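Local coordinates for citrate synthase (Pyrobaculum aerophilum, PDB 2IBP), which probably catalyses the condensation of oxaloacetate with acetyl-CoA and water to give citrate and CoA, a step of the tricarboxylic acid cycle, at residues Y123-N127 against S231-S235. Numbering follows the deposited sequence.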
loop_
_atom_site.group_PDB
_atom_site.type_symbol
_atom_site.label_atom_id
_atom_site.label_comp_id
_atom_site.label_asym_id
_atom_site.label_seq_id
_atom_site.Cartn_x
_atom_site.Cartn_y
_atom_site.Cartn_z
ATOM N N TYR A 123 -5.851 0.933 17.645
ATOM C CA TYR A 123 -6.409 0.677 18.961
ATOM C C TYR A 123 -7.467 -0.429 18.991
ATOM O O TYR A 123 -8.066 -0.682 20.040
ATOM C CB TYR A 123 -6.965 1.964 19.564
ATOM C CG TYR A 123 -5.898 2.982 19.884
ATOM C CD1 TYR A 123 -4.869 2.675 20.761
ATOM C CD2 TYR A 123 -5.940 4.251 19.349
ATOM C CE1 TYR A 123 -3.885 3.597 21.059
ATOM C CE2 TYR A 123 -4.961 5.180 19.632
ATOM C CZ TYR A 123 -3.938 4.850 20.499
ATOM O OH TYR A 123 -2.991 5.786 20.812
ATOM N N ASP A 124 -7.677 -1.093 17.856
ATOM C CA ASP A 124 -8.628 -2.200 17.749
ATOM C C ASP A 124 -8.038 -3.407 18.473
ATOM O O ASP A 124 -7.011 -3.943 18.074
ATOM C CB ASP A 124 -8.892 -2.531 16.281
ATOM C CG ASP A 124 -9.917 -3.641 16.095
ATOM O OD1 ASP A 124 -9.801 -4.686 16.754
ATOM O OD2 ASP A 124 -10.842 -3.440 15.292
ATOM N N GLU A 125 -8.683 -3.826 19.558
ATOM C CA GLU A 125 -8.152 -4.935 20.372
ATOM C C GLU A 125 -8.037 -6.261 19.624
ATOM O O GLU A 125 -7.083 -7.018 19.822
ATOM C CB GLU A 125 -8.999 -5.106 21.638
ATOM C CG GLU A 125 -8.961 -3.894 22.560
ATOM C CD GLU A 125 -9.875 -4.031 23.772
ATOM O OE1 GLU A 125 -10.410 -5.139 24.007
ATOM O OE2 GLU A 125 -10.058 -3.021 24.489
ATOM N N ASP A 126 -9.014 -6.547 18.783
ATOM C CA ASP A 126 -8.988 -7.743 17.956
ATOM C C ASP A 126 -7.787 -7.696 17.034
ATOM O O ASP A 126 -7.119 -8.683 16.807
ATOM C CB ASP A 126 -10.255 -7.845 17.112
ATOM C CG ASP A 126 -11.487 -8.159 17.938
ATOM O OD1 ASP A 126 -11.355 -8.835 18.985
ATOM O OD2 ASP A 126 -12.594 -7.769 17.511
ATOM N N ASN A 127 -7.590 -6.547 16.408
ATOM C CA ASN A 127 -6.483 -6.385 15.508
ATOM C C ASN A 127 -5.178 -6.657 16.259
ATOM O O ASN A 127 -4.305 -7.339 15.744
ATOM C CB ASN A 127 -6.475 -4.969 14.927
ATOM C CG ASN A 127 -5.673 -4.863 13.637
ATOM O OD1 ASN A 127 -5.761 -5.733 12.773
ATOM N ND2 ASN A 127 -5.027 -3.706 13.437
ATOM N N SER A 231 0.946 -8.278 7.413
ATOM C CA SER A 231 0.572 -7.014 8.001
ATOM C C SER A 231 -0.936 -7.064 8.255
ATOM O O SER A 231 -1.643 -7.885 7.688
ATOM C CB SER A 231 0.931 -5.848 7.079
ATOM O OG SER A 231 0.635 -4.611 7.695
ATOM N N ASP A 232 -1.416 -6.168 9.098
ATOM C CA ASP A 232 -2.794 -6.241 9.518
ATOM C C ASP A 232 -3.799 -5.786 8.485
ATOM O O ASP A 232 -3.476 -5.042 7.560
ATOM C CB ASP A 232 -2.979 -5.467 10.806
ATOM C CG ASP A 232 -2.816 -3.988 10.605
ATOM O OD1 ASP A 232 -1.655 -3.506 10.493
ATOM O OD2 ASP A 232 -3.857 -3.313 10.581
ATOM N N LEU A 233 -5.049 -6.200 8.686
ATOM C CA LEU A 233 -6.128 -5.870 7.763
ATOM C C LEU A 233 -6.378 -4.393 7.600
ATOM O O LEU A 233 -6.701 -3.931 6.493
ATOM C CB LEU A 233 -7.410 -6.584 8.176
ATOM C CG LEU A 233 -7.425 -8.067 7.833
ATOM C CD1 LEU A 233 -8.401 -8.848 8.730
ATOM C CD2 LEU A 233 -7.736 -8.257 6.364
ATOM N N TYR A 234 -6.277 -3.634 8.688
ATOM C CA TYR A 234 -6.470 -2.203 8.582
ATOM C C TYR A 234 -5.374 -1.611 7.698
ATOM O O TYR A 234 -5.645 -0.791 6.833
ATOM C CB TYR A 234 -6.457 -1.556 9.951
ATOM C CG TYR A 234 -7.712 -1.761 10.777
ATOM C CD1 TYR A 234 -8.686 -0.776 10.825
ATOM C CD2 TYR A 234 -7.866 -2.872 11.585
ATOM C CE1 TYR A 234 -9.800 -0.894 11.628
ATOM C CE2 TYR A 234 -9.010 -3.022 12.376
ATOM C CZ TYR A 234 -9.960 -2.020 12.401
ATOM O OH TYR A 234 -11.096 -2.112 13.199
ATOM N N SER A 235 -4.132 -1.986 7.947
ATOM C CA SER A 235 -3.025 -1.469 7.143
ATOM C C SER A 235 -3.169 -1.853 5.668
ATOM O O SER A 235 -2.890 -1.054 4.765
ATOM C CB SER A 235 -1.697 -1.962 7.714
ATOM O OG SER A 235 -1.522 -1.370 8.989
HETATM O O HOH W 1 -5.248 -7.807 11.059
#
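Tyr234 gives its hydroxyl to the carboxylate of Asp124 in a very short hydrogen bond, OH to OD2 at 2.5 Å. Asp124 OD2 sits at the edge of the phenol ring, near its plane, and the carboxylate is turned 63° from that plane. Lys153 forms a salt bridge to the same OD2. With CG anti to the backbone N (chi1 -178°), the Asp124 carboxylate is carried towards 231-235, where OD2 reaches the tyrosine while OD1 still receives the backbone N of Asn127 at 2.9 Å and caps helix 125-135.

The second link runs the other way. Asn127 ND2 donates to Asp232 OD2 over 3.1 Å, nearly straight at 172°, and also to the carbonyl oxygen of Gly121, just before the helix. Asp232 in turn caps helix 233-244: OD2 accepts Ser235 N at 3.0 Å, and the two donors come in from opposite faces of the carboxylate. Its OD1 meets Lys245 of the second subunit in a salt bridge. A leucine in place of Asp232 would probably leave Asn127 ND2 and Ser235 N without their shared acceptor and remove one negative charge facing that lysine.

On its other branch the Asn127 amide reaches across through water 1, which donates to OD1 at 2.7 Å and accepts from Leu233 N. Asn127 OD1 also lies at the ring edge of Tyr234, in its plane, and CG comes within 3.6 Å of Tyr234 CD2. Ile150, Lys153 and Leu154 of helix 141-169 also touch the Tyr234 side chain, and Phe111 of the second subunit packs on Asn127 and Asp232. The arrangement is two N-capped helix starts joined through their capping aspartates, in the largely helical citrate synthase fold, at the dimer interface and away from the predicted catalytic residues.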